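Long-range contact in cytoplasmic protein (Cryptococcus neoformans var. grubii serotype A, PDB 7LPO), which probably hydrolyses steryl beta-glucosides, releasing glucose from the sterol: residues A[37-48]-A[565-576]. Residues are numbered along the deposited sequence; the frame is centred on the assembly and turned at random.
Sequences VLRGVNLSGSAK and CLNYAIWNYVPD
Arg39 and Tyr568 face each other on paired parallel strands, and the long arginine chain is laid across the tyrosine ring. Its CG sits 3.8 Å from the centroid of the Tyr568 ring, a CH-pi contact over the face, while the guanidinium plane is turned 33° from the ring. Arginine suits the place because, extended from CG to NE, it covers the ring and still reaches back to the residue just before the neighbouring strand, where NE (3.1 Å) and NH2 (3.2 Å) of Arg39 both grip Leu566 O, which lies in the guanidinium plane; NH2 also forms a salt bridge with Asp561. Asn567 acts as a backbone mimic: its OD1 takes the N-H of Leu38 at 2.7 Å, nearly straight at 169°. Regular parallel bonding follows: Gly40 N to Tyr568 O, Ile570 N to Gly40 O, Asn42 N to Ile570 O; then Tyr573 N gives to Asn42 O.

The Asn42 and Trp571 side chains cross at about a right angle, with amide and indole planes 53° apart and Asn42 CG 3.4 Å from Trp571 CE3. The amide suits a buried site by both accepting, OD1 from Arg100 NH1, and donating, ND2 to Gly520 O. Ser44, after a cis peptide, bonds through OG to Tyr573 O (2.7 Å) and accepts Ser46 N in an ST turn. Gly45, lacking a side chain, brings its CA close to Trp571 CZ2. Lys48 CE meets the indole edge, and its NZ pairs with Asp145 and binds a tris molecule, consistent with a pocket at the C-terminal strand ends.

This pairing closes the TIM barrel expected of the family: strand 98-104 flanks 35-43, strand 518-522 flanks 567-570, and helix 83-93 packs on Val41 and Tyr573.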
ATOM      1  N   VAL A  37     -15.946  -2.365  12.097  1.00 18.07           N
ATOM      2  CA  VAL A  37     -15.210  -1.464  11.218  1.00 16.80           C
ATOM      3  C   VAL A  37     -13.774  -1.409  11.717  1.00 17.98           C
ATOM      4  O   VAL A  37     -13.531  -1.075  12.884  1.00 18.15           O
ATOM      5  CB  VAL A  37     -15.825  -0.058  11.171  1.00 18.95           C
ATOM      6  CG1 VAL A  37     -14.927   0.886  10.343  1.00 20.37           C
ATOM      7  CG2 VAL A  37     -17.236  -0.102  10.595  1.00 14.36           C
ATOM      8  N   LEU A  38     -12.828  -1.745  10.838  1.00 18.02           N
ATOM      9  CA  LEU A  38     -11.415  -1.789  11.183  1.00 19.96           C
ATOM     10  C   LEU A  38     -10.711  -0.604  10.541  1.00 18.20           C
ATOM     11  O   LEU A  38     -10.726  -0.455   9.313  1.00 18.10           O
ATOM     12  CB  LEU A  38     -10.770  -3.099  10.728  1.00 22.51           C
ATOM     13  CG  LEU A  38     -11.334  -4.364  11.372  1.00 22.09           C
ATOM     14  CD1 LEU A  38     -10.693  -5.581  10.697  1.00 21.56           C
ATOM     15  CD2 LEU A  38     -11.097  -4.387  12.875  1.00 21.27           C
ATOM     16  N   ARG A  39     -10.075   0.216  11.371  1.00 14.44           N
ATOM     17  CA  ARG A  39      -9.409   1.421  10.917  1.00 13.92           C
ATOM     18  C   ARG A  39      -8.084   1.563  11.638  1.00 13.92           C
ATOM     19  O   ARG A  39      -7.993   1.351  12.852  1.00 13.91           O
ATOM     20  CB  ARG A  39     -10.283   2.656  11.152  1.00 13.93           C
ATOM     21  CG  ARG A  39     -11.373   2.769  10.105  1.00 16.08           C
ATOM     22  CD  ARG A  39     -12.320   3.942  10.351  1.00 17.04           C
ATOM     23  NE  ARG A  39     -13.319   3.956   9.293  1.00 16.33           N
ATOM     24  CZ  ARG A  39     -14.199   4.924   9.081  1.00 17.16           C
ATOM     25  NH1 ARG A  39     -14.221   5.992   9.867  1.00 16.08           N
ATOM     26  NH2 ARG A  39     -15.054   4.815   8.065  1.00 17.55           N
ATOM     27  N   GLY A  40      -7.061   1.932  10.879  1.00 15.83           N
ATOM     28  CA  GLY A  40      -5.745   2.057  11.446  1.00 14.87           C
ATOM     29  C   GLY A  40      -4.749   2.612  10.456  1.00 18.52           C
ATOM     30  O   GLY A  40      -5.104   3.452   9.623  1.00 17.30           O
ATOM     31  N   VAL A  41      -3.502   2.138  10.536  1.00 13.97           N
ATOM     32  CA  VAL A  41      -2.395   2.698   9.774  1.00 13.99           C
ATOM     33  C   VAL A  41      -1.526   1.570   9.241  1.00 13.99           C
ATOM     34  O   VAL A  41      -1.549   0.442   9.740  1.00 13.97           O
ATOM     35  CB  VAL A  41      -1.539   3.654  10.632  1.00 14.01           C
ATOM     36  CG1 VAL A  41      -2.410   4.715  11.249  1.00 14.01           C
ATOM     37  CG2 VAL A  41      -0.819   2.864  11.750  1.00 14.59           C
ATOM     38  N   ASN A  42      -0.769   1.893   8.196  1.00 17.37           N
ATOM     39  CA  ASN A  42       0.328   1.043   7.757  1.00 14.86           C
ATOM     40  C   ASN A  42       1.530   1.303   8.653  1.00 17.25           C
ATOM     41  O   ASN A  42       1.931   2.455   8.846  1.00 14.89           O
ATOM     42  CB  ASN A  42       0.688   1.332   6.303  1.00 15.06           C
ATOM     43  CG  ASN A  42      -0.329   0.772   5.331  1.00 16.83           C
ATOM     44  OD1 ASN A  42      -0.104  -0.269   4.706  1.00 19.35           O
ATOM     45  ND2 ASN A  42      -1.464   1.450   5.212  1.00 16.30           N
ATOM     46  N   LEU A  43       2.110   0.229   9.183  1.00 17.48           N
ATOM     47  CA  LEU A  43       3.248   0.281  10.097  1.00 17.12           C
ATOM     48  C   LEU A  43       4.270  -0.738   9.597  1.00 16.89           C
ATOM     49  O   LEU A  43       4.119  -1.937   9.858  1.00 18.65           O
ATOM     50  CB  LEU A  43       2.794  -0.026  11.520  1.00 17.77           C
ATOM     51  CG  LEU A  43       3.812   0.062  12.656  1.00 19.12           C
ATOM     52  CD1 LEU A  43       3.936   1.482  13.156  1.00 18.33           C
ATOM     53  CD2 LEU A  43       3.397  -0.881  13.790  1.00 18.81           C
ATOM     54  N   SER A  44       5.300  -0.295   8.876  1.00 16.13           N
ATOM     55  CA  SER A  44       5.580   1.099   8.574  1.00 16.18           C
ATOM     56  C   SER A  44       6.438   1.186   7.309  1.00 17.86           C
ATOM     57  O   SER A  44       7.180   0.263   6.983  1.00 21.19           O
ATOM     58  CB  SER A  44       6.311   1.762   9.740  1.00 19.23           C
ATOM     59  OG  SER A  44       6.888   3.001   9.349  1.00 21.94           O
ATOM     60  N   GLY A  45       6.364   2.312   6.614  1.00 14.16           N
ATOM     61  CA  GLY A  45       7.282   2.580   5.524  1.00 14.20           C
ATOM     62  C   GLY A  45       8.749   2.466   5.898  1.00 14.22           C
ATOM     63  O   GLY A  45       9.597   2.223   5.033  1.00 14.25           O
ATOM     64  N   SER A  46       9.069   2.659   7.180  1.00 16.09           N
ATOM     65  CA  SER A  46      10.460   2.598   7.608  1.00 19.30           C
ATOM     66  C   SER A  46      11.041   1.195   7.481  1.00 18.12           C
ATOM     67  O   SER A  46      12.266   1.052   7.476  1.00 19.49           O
ATOM     68  CB  SER A  46      10.598   3.075   9.053  1.00 24.05           C
ATOM     69  OG  SER A  46       9.808   2.273   9.914  1.00 28.81           O
ATOM     70  N   ALA A  47      10.200   0.164   7.392  1.00 18.41           N
ATOM     71  CA  ALA A  47      10.672  -1.195   7.185  1.00 14.19           C
ATOM     72  C   ALA A  47      11.052  -1.469   5.738  1.00 15.05           C
ATOM     73  O   ALA A  47      11.414  -2.603   5.411  1.00 16.05           O
ATOM     74  CB  ALA A  47       9.616  -2.196   7.634  1.00 14.14           C
ATOM     75  N   LYS A  48      11.015  -0.462   4.872  1.00 18.72           N
ATOM     76  CA  LYS A  48      11.391  -0.673   3.480  1.00 19.03           C
ATOM     77  C   LYS A  48      12.900  -0.786   3.268  1.00 18.86           C
ATOM     78  O   LYS A  48      13.336  -1.279   2.219  1.00 19.07           O
ATOM     79  CB  LYS A  48      10.879   0.478   2.622  1.00 19.62           C
ATOM     80  CG  LYS A  48       9.407   0.480   2.350  1.00 21.21           C
ATOM     81  CD  LYS A  48       9.060   1.717   1.515  1.00 21.84           C
ATOM     82  CE  LYS A  48       7.606   1.764   1.158  1.00 23.79           C
ATOM     83  NZ  LYS A  48       7.317   2.928   0.274  1.00 25.47           N
ATOM     84  N   CYS A 565     -18.741   3.759   4.455  1.00 19.95           N
ATOM     85  CA  CYS A 565     -18.492   3.168   5.775  1.00 22.71           C
ATOM     86  C   CYS A 565     -17.389   2.108   5.718  1.00 22.30           C
ATOM     87  O   CYS A 565     -17.548   0.974   6.176  1.00 23.34           O
ATOM     88  CB  CYS A 565     -19.787   2.584   6.353  1.00 23.13           C
ATOM     89  SG  CYS A 565     -21.068   3.819   6.744  1.00 28.89           S
ATOM     90  N   LEU A 566     -16.237   2.507   5.192  1.00 22.41           N
ATOM     91  CA  LEU A 566     -15.199   1.561   4.818  1.00 21.77           C
ATOM     92  C   LEU A 566     -14.196   1.294   5.937  1.00 19.11           C
ATOM     93  O   LEU A 566     -13.970   2.121   6.828  1.00 18.29           O
ATOM     94  CB  LEU A 566     -14.439   2.071   3.591  1.00 24.47           C
ATOM     95  CG  LEU A 566     -15.055   1.812   2.219  1.00 26.43           C
ATOM     96  CD1 LEU A 566     -14.400   2.721   1.181  1.00 26.07           C
ATOM     97  CD2 LEU A 566     -14.901   0.351   1.834  1.00 27.84           C
ATOM     98  N   ASN A 567     -13.608   0.104   5.878  1.00 13.95           N
ATOM     99  CA  ASN A 567     -12.391  -0.203   6.605  1.00 13.94           C
ATOM    100  C   ASN A 567     -11.200   0.390   5.855  1.00 15.53           C
ATOM    101  O   ASN A 567     -11.213   0.506   4.622  1.00 13.97           O
ATOM    102  CB  ASN A 567     -12.225  -1.718   6.744  1.00 13.93           C
ATOM    103  CG  ASN A 567     -13.477  -2.405   7.261  1.00 13.92           C
ATOM    104  OD1 ASN A 567     -13.859  -2.256   8.423  1.00 13.91           O
ATOM    105  ND2 ASN A 567     -14.122  -3.167   6.395  1.00 13.92           N
ATOM    106  N   TYR A 568     -10.163   0.781   6.596  1.00 13.95           N
ATOM    107  CA  TYR A 568      -8.996   1.279   5.881  1.00 14.73           C
ATOM    108  C   TYR A 568      -7.767   1.353   6.770  1.00 13.97           C
ATOM    109  O   TYR A 568      -7.852   1.326   7.998  1.00 13.95           O
ATOM    110  CB  TYR A 568      -9.263   2.658   5.265  1.00 14.64           C
ATOM    111  CG  TYR A 568      -9.674   3.746   6.243  1.00 13.99           C
ATOM    112  CD1 TYR A 568      -8.737   4.382   7.045  1.00 14.02           C
ATOM    113  CD2 TYR A 568     -10.993   4.146   6.352  1.00 13.99           C
ATOM    114  CE1 TYR A 568      -9.102   5.378   7.924  1.00 15.87           C
ATOM    115  CE2 TYR A 568     -11.366   5.160   7.229  1.00 15.32           C
ATOM    116  CZ  TYR A 568     -10.417   5.763   8.010  1.00 17.99           C
ATOM    117  OH  TYR A 568     -10.786   6.758   8.883  1.00 23.26           O
ATOM    118  N   ALA A 569      -6.616   1.434   6.103  1.00 13.98           N
ATOM    119  CA  ALA A 569      -5.312   1.603   6.732  1.00 13.99           C
ATOM    120  C   ALA A 569      -4.653   2.810   6.079  1.00 14.41           C
ATOM    121  O   ALA A 569      -4.344   2.784   4.882  1.00 14.04           O
ATOM    122  CB  ALA A 569      -4.446   0.349   6.577  1.00 13.98           C
ATOM    123  N   ILE A 570      -4.456   3.863   6.868  1.00 14.02           N
ATOM    124  CA  ILE A 570      -3.797   5.064   6.384  1.00 14.05           C
ATOM    125  C   ILE A 570      -2.319   4.790   6.119  1.00 14.07           C
ATOM    126  O   ILE A 570      -1.626   4.162   6.929  1.00 14.06           O
ATOM    127  CB  ILE A 570      -3.961   6.198   7.411  1.00 14.06           C
ATOM    128  CG1 ILE A 570      -5.443   6.504   7.652  1.00 15.28           C
ATOM    129  CG2 ILE A 570      -3.193   7.415   6.946  1.00 14.09           C
ATOM    130  CD1 ILE A 570      -5.683   7.457   8.822  1.00 14.52           C
ATOM    131  N   TRP A 571      -1.827   5.272   4.980  1.00 14.10           N
ATOM    132  CA  TRP A 571      -0.395   5.315   4.694  1.00 14.12           C
ATOM    133  C   TRP A 571       0.121   6.705   5.063  1.00 14.15           C
ATOM    134  O   TRP A 571      -0.295   7.692   4.448  1.00 14.17           O
ATOM    135  CB  TRP A 571      -0.103   5.018   3.214  1.00 14.15           C
ATOM    136  CG  TRP A 571       1.375   4.885   2.974  1.00 14.17           C
ATOM    137  CD1 TRP A 571       2.261   5.890   2.712  1.00 14.21           C
ATOM    138  CD2 TRP A 571       2.146   3.677   3.030  1.00 14.16           C
ATOM    139  NE1 TRP A 571       3.538   5.383   2.613  1.00 14.23           N
ATOM    140  CE2 TRP A 571       3.496   4.028   2.803  1.00 14.20           C
ATOM    141  CE3 TRP A 571       1.826   2.336   3.252  1.00 14.13           C
ATOM    142  CZ2 TRP A 571       4.521   3.082   2.778  1.00 15.22           C
ATOM    143  CZ3 TRP A 571       2.840   1.397   3.234  1.00 14.14           C
ATOM    144  CH2 TRP A 571       4.174   1.774   2.999  1.00 16.36           C
ATOM    145  N   ASN A 572       1.014   6.803   6.058  1.00 15.05           N
ATOM    146  CA  ASN A 572       1.453   5.728   6.941  1.00 14.70           C
ATOM    147  C   ASN A 572       1.904   6.377   8.271  1.00 14.57           C
ATOM    148  O   ASN A 572       1.717   7.577   8.488  1.00 14.39           O
ATOM    149  CB  ASN A 572       2.582   4.909   6.325  1.00 17.76           C
ATOM    150  CG  ASN A 572       3.793   5.744   5.970  1.00 18.79           C
ATOM    151  OD1 ASN A 572       3.715   6.965   5.759  1.00 20.94           O
ATOM    152  ND2 ASN A 572       4.925   5.081   5.887  1.00 19.12           N
ATOM    153  N   TYR A 573       2.496   5.580   9.153  1.00 14.11           N
ATOM    154  CA  TYR A 573       3.041   6.035  10.430  1.00 14.12           C
ATOM    155  C   TYR A 573       4.523   5.682  10.450  1.00 14.27           C
ATOM    156  O   TYR A 573       4.884   4.504  10.383  1.00 14.41           O
ATOM    157  CB  TYR A 573       2.293   5.375  11.589  1.00 16.52           C
ATOM    158  CG  TYR A 573       2.623   5.908  12.957  1.00 17.87           C
ATOM    159  CD1 TYR A 573       1.941   7.001  13.485  1.00 17.41           C
ATOM    160  CD2 TYR A 573       3.608   5.302  13.738  1.00 21.97           C
ATOM    161  CE1 TYR A 573       2.244   7.487  14.753  1.00 17.77           C
ATOM    162  CE2 TYR A 573       3.911   5.767  14.999  1.00 22.51           C
ATOM    163  CZ  TYR A 573       3.225   6.859  15.510  1.00 21.51           C
ATOM    164  OH  TYR A 573       3.541   7.328  16.772  1.00 21.77           O
ATOM    165  N   VAL A 574       5.376   6.694  10.522  1.00 15.14           N
ATOM    166  CA  VAL A 574       6.813   6.487  10.386  1.00 15.34           C
ATOM    167  C   VAL A 574       7.529   7.090  11.585  1.00 16.85           C
ATOM    168  O   VAL A 574       7.749   8.312  11.619  1.00 17.93           O
ATOM    169  CB  VAL A 574       7.340   7.104   9.082  1.00 16.17           C
ATOM    170  CG1 VAL A 574       8.815   6.807   8.900  1.00 18.59           C
ATOM    171  CG2 VAL A 574       6.531   6.609   7.882  1.00 14.85           C
ATOM    172  N   PRO A 575       7.945   6.275  12.559  1.00 17.59           N
ATOM    173  CA  PRO A 575       8.613   6.834  13.751  1.00 20.13           C
ATOM    174  C   PRO A 575       9.815   7.728  13.475  1.00 19.54           C
ATOM    175  O   PRO A 575      10.074   8.637  14.275  1.00 19.71           O
ATOM    176  CB  PRO A 575       9.025   5.580  14.535  1.00 21.63           C
ATOM    177  CG  PRO A 575       7.945   4.556  14.167  1.00 22.84           C
ATOM    178  CD  PRO A 575       7.632   4.837  12.709  1.00 20.21           C
ATOM    179  N   ASP A 576      10.555   7.524  12.385  1.00 20.33           N
ATOM    180  CA  ASP A 576      11.771   8.295  12.144  1.00 20.96           C
ATOM    181  C   ASP A 576      11.607   9.320  11.022  1.00 20.06           C
ATOM    182  O   ASP A 576      12.604   9.806  10.481  1.00 21.88           O
ATOM    183  CB  ASP A 576      12.949   7.361  11.850  1.00 26.07           C
ATOM    184  CG  ASP A 576      12.775   6.575  10.558  1.00 33.49           C
ATOM    185  OD1 ASP A 576      11.732   6.728   9.884  1.00 36.89           O
ATOM    186  OD2 ASP A 576      13.688   5.793  10.216  1.00 36.42           O
TER